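PDB 4O4A: lipoprotein, putative from Bacillus anthracis, which is of unknown function but is a putative lipoprotein, tentatively classed as lipid-binding, with a domain of the uncharacterised DUF6843 family. Local coordinates for residues D29-I34 against E58-V63; E52-E57 against A71-K76; S102-S107 against A122-T127. All coordinates share one frame; numbering follows the deposited sequence.

In the fold
Contact 1 (29-34 with 58-63) and contact 3 (102-107 with 122-127) are buried strand pairs, and contact 2 (52-57 with 71-76) lies at the surface. Contact 1 is parallel and belongs to the five-stranded mixed sheet. Contact 3 is antiparallel and belongs to the four-stranded sheet. Contact 2 links loops next to the edge strands 56-57 and 70-72, one from each sheet. It touches contact 1, where Val-63 packs on Ala-71. Contacts 2 and 3 lie on opposite sides of the chain's centre, their own centres about 19 Å apart. Backbone bonds and apolar side chains dominate contacts 1 and 3, while two threonine hydroxyls carry much of contact 2.

Contact 1. Residues D29-I34 against E58-V63; sequences DTIYLI and EEFSVV
Asp-29 to Leu-33 pairs in parallel with Ser-61 to Val-63, the axes of strands 30-34 and 60-63 running 21° apart. Four backbone hydrogen bonds join them. Ser-61 N donates to Asp-29 O and Ile-31 N to Ser-61 O. Val-63 N then reaches Ile-31 O, and Leu-33 N closes the series on Val-63 O at 2.7 Å.

Ile-31, Val-62 and Leu-33 form an apolar patch with Phe-60. The Ile-31 and Phe-60 side chains cross at about a right angle, with Ile-31 CG1 3.6 Å from Phe-60 CD2. The CG1 branch lies beside the backbone N (chi1 -73°), which turns it back toward the ring. Leu-33 meets Val-62 by its CD1 branch, 3.6 Å from Val-62 CG1.

Thr-30, Tyr-32, Ser-61 and Val-63 share the other face. Tyr-32 and Val-63 lie side by side and point the same way, with Tyr-32 CD1 3.8 Å from Val-63 CB. Thr-30 CG2 sits over one face of the Tyr-32 ring, toward its rim, and is 4.0 Å from Val-63 CG2. Thr-30 OG1 turns instead to the carbonyl of Thr-28. At the start of the pairing, Asp-29 lies beside the backbone of Glu-59, which is poorly ordered. Asp-29 OD1 bonds to Thr-27 OG1.

Strand 30-35 is central in its mixed sheet. Strand 86-90 pairs along its other edge, where the Tyr-32 and Tyr-87 rings meet nearly parallel. Strand 56-57 flanks strand 60-64, and Val-44 of strand 40-45 touches Val-63.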
loop_
_atom_site.group_PDB
_atom_site.type_symbol
_atom_site.label_atom_id
_atom_site.label_comp_id
_atom_site.label_asym_id
_atom_site.label_seq_id
_atom_site.Cartn_x
_atom_site.Cartn_y
_atom_site.Cartn_z
ATOM N N ASP B 29 6.787 -38.371 -14.050
ATOM C CA ASP B 29 8.021 -38.181 -14.780
ATOM C C ASP B 29 8.209 -36.804 -15.382
ATOM O O ASP B 29 8.269 -36.674 -16.609
ATOM C CB ASP B 29 8.060 -39.198 -15.911
ATOM C CG ASP B 29 7.959 -40.603 -15.428
ATOM O OD1 ASP B 29 8.391 -40.874 -14.287
ATOM O OD2 ASP B 29 7.480 -41.452 -16.210
ATOM N N THR B 30 8.273 -35.773 -14.548
ATOM C CA THR B 30 8.528 -34.433 -15.057
ATOM C C THR B 30 9.677 -33.758 -14.303
ATOM O O THR B 30 9.773 -33.850 -13.089
ATOM C CB THR B 30 7.289 -33.546 -14.988
ATOM O OG1 THR B 30 6.245 -34.173 -15.725
ATOM C CG2 THR B 30 7.578 -32.164 -15.591
ATOM N N ILE B 31 10.526 -33.076 -15.060
ATOM C CA ILE B 31 11.644 -32.334 -14.527
ATOM C C ILE B 31 11.357 -30.871 -14.776
ATOM O O ILE B 31 11.058 -30.487 -15.910
ATOM C CB ILE B 31 12.947 -32.691 -15.252
ATOM C CG1 ILE B 31 13.403 -34.081 -14.843
ATOM C CG2 ILE B 31 14.040 -31.696 -14.909
ATOM C CD1 ILE B 31 14.631 -34.566 -15.583
ATOM N N TYR B 32 11.430 -30.060 -13.730
ATOM C CA TYR B 32 11.186 -28.635 -13.862
ATOM C C TYR B 32 12.494 -27.896 -13.695
ATOM O O TYR B 32 13.172 -28.070 -12.697
ATOM C CB TYR B 32 10.189 -28.156 -12.809
ATOM C CG TYR B 32 8.822 -28.766 -12.953
ATOM C CD1 TYR B 32 7.855 -28.164 -13.744
ATOM C CD2 TYR B 32 8.494 -29.957 -12.313
ATOM C CE1 TYR B 32 6.589 -28.726 -13.872
ATOM C CE2 TYR B 32 7.241 -30.536 -12.444
ATOM C CZ TYR B 32 6.293 -29.915 -13.220
ATOM O OH TYR B 32 5.051 -30.477 -13.344
ATOM N N LEU B 33 12.838 -27.073 -14.679
ATOM C CA LEU B 33 14.052 -26.277 -14.626
ATOM C C LEU B 33 13.677 -24.826 -14.410
ATOM O O LEU B 33 13.031 -24.212 -15.256
ATOM C CB LEU B 33 14.825 -26.418 -15.922
ATOM C CG LEU B 33 15.139 -27.859 -16.301
ATOM C CD1 LEU B 33 15.908 -27.902 -17.608
ATOM C CD2 LEU B 33 15.927 -28.557 -15.206
ATOM N N ILE B 34 14.057 -24.292 -13.258
ATOM C CA ILE B 34 13.761 -22.923 -12.908
ATOM C C ILE B 34 15.029 -22.058 -12.963
ATOM O O ILE B 34 16.080 -22.453 -12.469
ATOM C CB ILE B 34 13.218 -22.812 -11.454
ATOM C CG1 ILE B 34 11.889 -23.535 -11.268
ATOM C CG2 ILE B 34 12.999 -21.359 -11.084
ATOM C CD1 ILE B 34 11.997 -25.022 -11.109
ATOM N N GLU B 58 15.654 -39.359 -20.773
ATOM C CA GLU B 58 15.352 -40.649 -20.222
ATOM C C GLU B 58 13.821 -40.827 -20.263
ATOM O O GLU B 58 13.210 -40.792 -21.323
ATOM C CB GLU B 58 15.965 -40.823 -18.810
ATOM C CG GLU B 58 17.504 -40.795 -18.823
ATOM C CD GLU B 58 18.208 -41.113 -17.495
ATOM O OE1 GLU B 58 18.889 -42.161 -17.458
ATOM O OE2 GLU B 58 18.103 -40.348 -16.498
ATOM N N GLU B 59 13.207 -40.974 -19.112
ATOM C CA GLU B 59 11.773 -41.190 -19.033
ATOM C C GLU B 59 11.023 -39.920 -18.608
ATOM O O GLU B 59 9.800 -39.912 -18.546
ATOM C CB GLU B 59 11.521 -42.305 -18.026
ATOM C CG GLU B 59 12.148 -42.024 -16.659
ATOM C CD GLU B 59 12.207 -43.258 -15.778
ATOM O OE1 GLU B 59 11.551 -44.263 -16.136
ATOM O OE2 GLU B 59 12.912 -43.229 -14.738
ATOM N N PHE B 60 11.764 -38.849 -18.336
ATOM C CA PHE B 60 11.188 -37.586 -17.878
ATOM C C PHE B 60 10.933 -36.559 -18.962
ATOM O O PHE B 60 11.678 -36.486 -19.928
ATOM C CB PHE B 60 12.133 -36.945 -16.894
ATOM C CG PHE B 60 12.275 -37.693 -15.611
ATOM C CD1 PHE B 60 13.075 -38.810 -15.534
ATOM C CD2 PHE B 60 11.639 -37.242 -14.470
ATOM C CE1 PHE B 60 13.227 -39.488 -14.335
ATOM C CE2 PHE B 60 11.780 -37.916 -13.268
ATOM C CZ PHE B 60 12.573 -39.043 -13.206
ATOM N N SER B 61 9.879 -35.761 -18.777
ATOM C CA SER B 61 9.564 -34.663 -19.683
ATOM C C SER B 61 10.227 -33.487 -19.022
ATOM O O SER B 61 10.291 -33.425 -17.799
ATOM C CB SER B 61 8.061 -34.420 -19.793
ATOM O OG SER B 61 7.392 -35.545 -20.321
ATOM N N VAL B 62 10.727 -32.549 -19.805
ATOM C CA VAL B 62 11.465 -31.432 -19.220
ATOM C C VAL B 62 10.797 -30.103 -19.466
ATOM O O VAL B 62 10.651 -29.689 -20.600
ATOM C CB VAL B 62 12.894 -31.355 -19.787
ATOM C CG1 VAL B 62 13.701 -30.284 -19.067
ATOM C CG2 VAL B 62 13.591 -32.693 -19.650
ATOM N N VAL B 63 10.414 -29.440 -18.380
ATOM C CA VAL B 63 9.804 -28.133 -18.449
ATOM C C VAL B 63 10.860 -27.116 -18.110
ATOM O O VAL B 63 11.433 -27.156 -17.029
ATOM C CB VAL B 63 8.641 -27.976 -17.461
ATOM C CG1 VAL B 63 8.164 -26.530 -17.435
ATOM C CG2 VAL B 63 7.496 -28.899 -17.831
#

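Contact 2. Residues E52-E57 against A71-K76; sequences ELLPKE and AVTSTK
An ST turn at Thr-73 holds the loop after strand 70-72 against the chain that leads into strand 56-57. Thr-73 OG1 accepts from Thr-75 N at 3.0 Å, which closes the turn. The same hydroxyl donates to Glu-52 O, 2.6 Å from Thr-73 OG1. It approaches in the carbonyl plane, on a lone pair. OG1 stands anti to the backbone N of Thr-73 (chi1 -178°), a position from which it serves both bonds. Ser-74 N also donates to Glu-52 O, at 3.0 Å, but from well above the carbonyl plane.

A second threonine, Thr-75, holds the backbone two residues on from Glu-52. Leu-54 N donates to Thr-75 OG1 at 2.9 Å, in a nearly straight bond of 169°. The leucines pack round these hydroxyls. Leu-54 crosses both threonine side chains at about a right angle. Its CG is 3.4 Å from Thr-75 OG1, and its CD2 is 3.8 Å from Thr-73 CB. Leu-53 CD1 lies against Ser-74 OG and Thr-75 N. Ser-74 OG itself bonds to the carbonyl of Ala-51.

Leu-54 also touches Ser-61 and Val-63 of strand 60-64. The two bonds to Glu-52 O come from different directions, so they should fix that peptide more firmly than either alone. Thr-73 OG1 both gives and accepts, so one oxygen couples the turn to Glu-52, while Ser-74 N and Thr-75 OG1 add separate bonds.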
loop_
_atom_site.group_PDB
_atom_site.type_symbol
_atom_site.label_atom_id
_atom_site.label_comp_id
_atom_site.label_asym_id
_atom_site.label_seq_id
_atom_site.Cartn_x
_atom_site.Cartn_y
_atom_site.Cartn_z
ATOM N N GLU B 52 7.036 -25.261 -28.601
ATOM C CA GLU B 52 7.893 -26.418 -28.633
ATOM C C GLU B 52 7.303 -27.512 -27.767
ATOM O O GLU B 52 6.557 -27.248 -26.833
ATOM C CB GLU B 52 9.305 -26.045 -28.185
ATOM C CG GLU B 52 9.969 -25.009 -29.090
ATOM C CD GLU B 52 10.098 -25.454 -30.553
ATOM O OE1 GLU B 52 10.517 -26.617 -30.799
ATOM O OE2 GLU B 52 9.802 -24.627 -31.461
ATOM N N LEU B 53 7.622 -28.745 -28.111
ATOM C CA LEU B 53 7.148 -29.899 -27.392
ATOM C C LEU B 53 8.118 -30.072 -26.238
ATOM O O LEU B 53 9.251 -29.592 -26.299
ATOM C CB LEU B 53 7.219 -31.120 -28.331
ATOM C CG LEU B 53 6.134 -32.176 -28.316
ATOM C CD1 LEU B 53 4.779 -31.510 -28.302
ATOM C CD2 LEU B 53 6.250 -33.119 -29.511
ATOM N N LEU B 54 7.695 -30.724 -25.164
ATOM C CA LEU B 54 8.606 -30.915 -24.037
ATOM C C LEU B 54 9.684 -31.912 -24.411
ATOM O O LEU B 54 9.381 -33.035 -24.833
ATOM C CB LEU B 54 7.860 -31.381 -22.787
ATOM C CG LEU B 54 6.853 -30.379 -22.197
ATOM C CD1 LEU B 54 6.205 -30.959 -20.949
ATOM C CD2 LEU B 54 7.503 -29.043 -21.869
ATOM N N PRO B 55 10.958 -31.498 -24.287
ATOM C CA PRO B 55 12.043 -32.430 -24.575
ATOM C C PRO B 55 11.995 -33.590 -23.594
ATOM O O PRO B 55 11.379 -33.472 -22.533
ATOM C CB PRO B 55 13.306 -31.605 -24.316
ATOM C CG PRO B 55 12.875 -30.188 -24.308
ATOM C CD PRO B 55 11.454 -30.177 -23.868
ATOM N N LYS B 56 12.614 -34.698 -23.951
ATOM C CA LYS B 56 12.655 -35.854 -23.068
ATOM C C LYS B 56 14.055 -36.255 -22.702
ATOM O O LYS B 56 14.917 -36.315 -23.557
ATOM C CB LYS B 56 11.938 -37.062 -23.661
ATOM C CG LYS B 56 10.453 -36.909 -23.499
ATOM C CD LYS B 56 9.698 -38.166 -23.854
ATOM C CE LYS B 56 8.216 -37.986 -23.544
ATOM N NZ LYS B 56 7.422 -39.235 -23.712
ATOM N N GLU B 57 14.260 -36.516 -21.423
ATOM C CA GLU B 57 15.539 -36.984 -20.914
ATOM C C GLU B 57 15.246 -38.252 -20.186
ATOM O O GLU B 57 14.645 -38.232 -19.116
ATOM C CB GLU B 57 16.156 -35.995 -19.967
ATOM C CG GLU B 57 16.584 -34.712 -20.631
ATOM C CD GLU B 57 17.254 -33.778 -19.653
ATOM O OE1 GLU B 57 17.480 -34.196 -18.482
ATOM O OE2 GLU B 57 17.549 -32.633 -20.052
ATOM N N ALA B 71 6.129 -21.086 -18.840
ATOM C CA ALA B 71 6.527 -22.144 -19.760
ATOM C C ALA B 71 5.344 -22.488 -20.614
ATOM O O ALA B 71 4.262 -22.746 -20.114
ATOM C CB ALA B 71 7.007 -23.363 -19.020
ATOM N N VAL B 72 5.561 -22.467 -21.917
ATOM C CA VAL B 72 4.524 -22.710 -22.890
ATOM C C VAL B 72 4.936 -23.886 -23.738
ATOM O O VAL B 72 6.054 -23.921 -24.207
ATOM C CB VAL B 72 4.416 -21.480 -23.785
ATOM C CG1 VAL B 72 3.448 -21.706 -24.925
ATOM C CG2 VAL B 72 3.998 -20.272 -22.961
ATOM N N THR B 73 4.056 -24.858 -23.931
ATOM C CA THR B 73 4.404 -26.018 -24.749
ATOM C C THR B 73 3.242 -26.539 -25.555
ATOM O O THR B 73 2.078 -26.343 -25.201
ATOM C CB THR B 73 4.929 -27.201 -23.903
ATOM O OG1 THR B 73 5.299 -28.294 -24.763
ATOM C CG2 THR B 73 3.868 -27.671 -22.915
ATOM N N SER B 74 3.589 -27.224 -26.641
ATOM C CA SER B 74 2.619 -27.845 -27.527
ATOM C C SER B 74 2.314 -29.273 -27.076
ATOM O O SER B 74 1.496 -29.942 -27.680
ATOM C CB SER B 74 3.123 -27.833 -28.956
ATOM O OG SER B 74 4.408 -28.421 -29.060
ATOM N N THR B 75 2.980 -29.754 -26.027
ATOM C CA THR B 75 2.691 -31.079 -25.500
ATOM C C THR B 75 1.226 -31.054 -25.081
ATOM O O THR B 75 0.814 -30.142 -24.395
ATOM C CB THR B 75 3.614 -31.422 -24.320
ATOM O OG1 THR B 75 4.971 -31.499 -24.788
ATOM C CG2 THR B 75 3.222 -32.747 -23.692
ATOM N N LYS B 76 0.447 -32.047 -25.518
ATOM C CA LYS B 76 -0.999 -32.064 -25.249
ATOM C C LYS B 76 -1.408 -31.828 -23.808
ATOM O O LYS B 76 -2.258 -31.000 -23.543
ATOM C CB LYS B 76 -1.720 -33.290 -25.866
ATOM C CG LYS B 76 -1.954 -33.106 -27.370
ATOM C CD LYS B 76 -2.964 -34.045 -28.037
ATOM C CE LYS B 76 -2.616 -35.531 -27.914
ATOM N NZ LYS B 76 -3.641 -36.401 -28.567
#

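Contact 3. Residues S102-S107 against A122-T127; sequences SCIHFS and ANLEVT
Ile-104 to Ser-107 and Ala-122 to Val-126 pair at the open end of a beta hairpin, where strand 104-114 begins and strand 117-126 ends. The strands are antiparallel here, the axes of 104-107 and 122-126 156° apart. His-105 and Glu-125 are a hydrogen-bonded pair: His-105 N donates to Glu-125 O at 2.8 Å, and Glu-125 N returns a bond to His-105 O. Ile-104 with Val-126, and Phe-106 with Leu-124, are non-hydrogen-bonded pairs. Thr-127 N to Cys-103 O extends the bonding past the strand end, and Ser-107 N to Asn-123 O continues it the other way.

The packed part lies around Ile-104, Leu-124 and Val-126. Ile-104 CD1 is 3.7 Å from Val-126 CG2, and its CG2 branch faces Leu-124 CD2 at 4.1 Å. Both branches thus find an apolar partner. Strand 40-45 pairs along the other edge of strand 117-126, and its Leu-42 touches Leu-124 and Val-126. Cys-103 is also buried, and its disulfide to Cys-131 ties this end of the hairpin to the chain before helix 133-138. Phe-135 of that helix covers His-105, Glu-125 and Thr-127.

The other end is looser. Phe-106 and Ser-107 are exposed. The Phe-106 ring still leans on Leu-124, with CD1 3.7 Å from Leu-124 CD2, but it only just reaches Ala-122. Ser-107 CB packs 3.8 Å from Asn-123 CB. Asn-123 ND2 bonds to Ser-108 OG.

The polar ends of the His-105 and Glu-125 side chains have their main partners outside the pair. His-105 ND1 bonds to the carbonyl of Ser-136, and Glu-125 OE2 forms a salt bridge with Arg-140. Glu-125, extended to its end, brings OE1 to the His-105 ring edge, 3.8 Å from CD2, with ring and carboxylate planes 78° apart.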
loop_
_atom_site.group_PDB
_atom_site.type_symbol
_atom_site.label_atom_id
_atom_site.label_comp_id
_atom_site.label_asym_id
_atom_site.label_seq_id
_atom_site.Cartn_x
_atom_site.Cartn_y
_atom_site.Cartn_z
ATOM N N SER B 102 10.402 -29.130 -0.684
ATOM C CA SER B 102 9.871 -28.157 0.274
ATOM C C SER B 102 9.978 -26.730 -0.270
ATOM O O SER B 102 9.440 -25.791 0.327
ATOM C CB SER B 102 10.589 -28.290 1.615
ATOM O OG SER B 102 11.980 -28.155 1.454
ATOM N N CYS B 103 10.709 -26.553 -1.369
ATOM C CA CYS B 103 10.881 -25.220 -1.974
ATOM C C CYS B 103 9.868 -25.004 -3.057
ATOM O O CYS B 103 9.859 -23.960 -3.704
ATOM C CB CYS B 103 12.257 -25.088 -2.605
ATOM S SG CYS B 103 13.632 -25.402 -1.502
ATOM N N ILE B 104 9.008 -25.993 -3.246
ATOM C CA ILE B 104 8.017 -25.956 -4.270
ATOM C C ILE B 104 6.622 -26.130 -3.707
ATOM O O ILE B 104 6.395 -26.966 -2.839
ATOM C CB ILE B 104 8.281 -27.095 -5.274
ATOM C CG1 ILE B 104 9.616 -26.881 -6.021
ATOM C CG2 ILE B 104 7.157 -27.187 -6.291
ATOM C CD1 ILE B 104 9.644 -25.637 -6.885
ATOM N N HIS B 105 5.684 -25.338 -4.215
ATOM C CA HIS B 105 4.269 -25.456 -3.835
ATOM C C HIS B 105 3.481 -25.681 -5.081
ATOM O O HIS B 105 3.590 -24.902 -6.024
ATOM C CB HIS B 105 3.766 -24.221 -3.094
ATOM C CG HIS B 105 2.271 -24.166 -2.907
ATOM N ND1 HIS B 105 1.566 -25.126 -2.213
ATOM C CD2 HIS B 105 1.365 -23.219 -3.250
ATOM C CE1 HIS B 105 0.284 -24.799 -2.183
ATOM N NE2 HIS B 105 0.135 -23.643 -2.802
ATOM N N PHE B 106 2.724 -26.771 -5.106
ATOM C CA PHE B 106 1.910 -27.082 -6.244
ATOM C C PHE B 106 0.550 -26.465 -5.941
ATOM O O PHE B 106 -0.158 -26.928 -5.070
ATOM C CB PHE B 106 1.812 -28.584 -6.456
ATOM C CG PHE B 106 1.448 -28.933 -7.828
ATOM C CD1 PHE B 106 2.439 -29.144 -8.786
ATOM C CD2 PHE B 106 0.122 -28.970 -8.200
ATOM C CE1 PHE B 106 2.095 -29.433 -10.089
ATOM C CE2 PHE B 106 -0.229 -29.259 -9.501
ATOM C CZ PHE B 106 0.758 -29.491 -10.447
ATOM N N SER B 107 0.212 -25.403 -6.661
ATOM C CA SER B 107 -0.998 -24.636 -6.390
ATOM C C SER B 107 -2.264 -25.179 -6.993
ATOM O O SER B 107 -3.209 -25.485 -6.266
ATOM C CB SER B 107 -0.826 -23.189 -6.846
ATOM O OG SER B 107 -2.045 -22.487 -6.668
ATOM N N ALA B 122 -0.899 -25.475 -15.266
ATOM C CA ALA B 122 -0.479 -25.806 -13.935
ATOM C C ALA B 122 0.105 -24.586 -13.265
ATOM O O ALA B 122 0.863 -23.826 -13.871
ATOM C CB ALA B 122 0.544 -26.925 -13.971
ATOM N N ASN B 123 -0.250 -24.417 -11.997
ATOM C CA ASN B 123 0.244 -23.327 -11.184
ATOM C C ASN B 123 1.119 -23.857 -10.090
ATOM O O ASN B 123 0.690 -24.682 -9.280
ATOM C CB ASN B 123 -0.910 -22.565 -10.565
ATOM C CG ASN B 123 -1.572 -21.638 -11.530
ATOM O OD1 ASN B 123 -0.938 -20.720 -12.023
ATOM N ND2 ASN B 123 -2.868 -21.838 -11.773
ATOM N N LEU B 124 2.364 -23.415 -10.084
ATOM C CA LEU B 124 3.295 -23.793 -9.055
ATOM C C LEU B 124 3.923 -22.536 -8.534
ATOM O O LEU B 124 3.770 -21.469 -9.098
ATOM C CB LEU B 124 4.410 -24.681 -9.579
ATOM C CG LEU B 124 4.041 -26.045 -10.130
ATOM C CD1 LEU B 124 3.762 -25.883 -11.607
ATOM C CD2 LEU B 124 5.185 -27.029 -9.936
ATOM N N GLU B 125 4.671 -22.687 -7.462
ATOM C CA GLU B 125 5.315 -21.573 -6.846
ATOM C C GLU B 125 6.623 -22.066 -6.298
ATOM O O GLU B 125 6.707 -23.174 -5.753
ATOM C CB GLU B 125 4.415 -21.044 -5.746
ATOM C CG GLU B 125 4.906 -19.791 -5.079
ATOM C CD GLU B 125 3.976 -19.299 -3.989
ATOM O OE1 GLU B 125 2.807 -19.732 -3.929
ATOM O OE2 GLU B 125 4.429 -18.466 -3.177
ATOM N N VAL B 126 7.652 -21.246 -6.423
ATOM C CA VAL B 126 8.966 -21.621 -5.934
ATOM C C VAL B 126 9.476 -20.561 -4.998
ATOM O O VAL B 126 9.099 -19.376 -5.105
ATOM C CB VAL B 126 9.962 -21.785 -7.099
ATOM C CG1 VAL B 126 10.149 -20.474 -7.860
ATOM C CG2 VAL B 126 11.301 -22.285 -6.607
ATOM N N THR B 127 10.352 -20.984 -4.091
ATOM C CA THR B 127 11.011 -20.073 -3.160
ATOM C C THR B 127 12.470 -20.481 -2.994
ATOM O O THR B 127 12.844 -21.649 -3.222
ATOM C CB THR B 127 10.347 -20.079 -1.768
ATOM O OG1 THR B 127 10.983 -19.136 -0.912
ATOM C CG2 THR B 127 10.435 -21.446 -1.125
#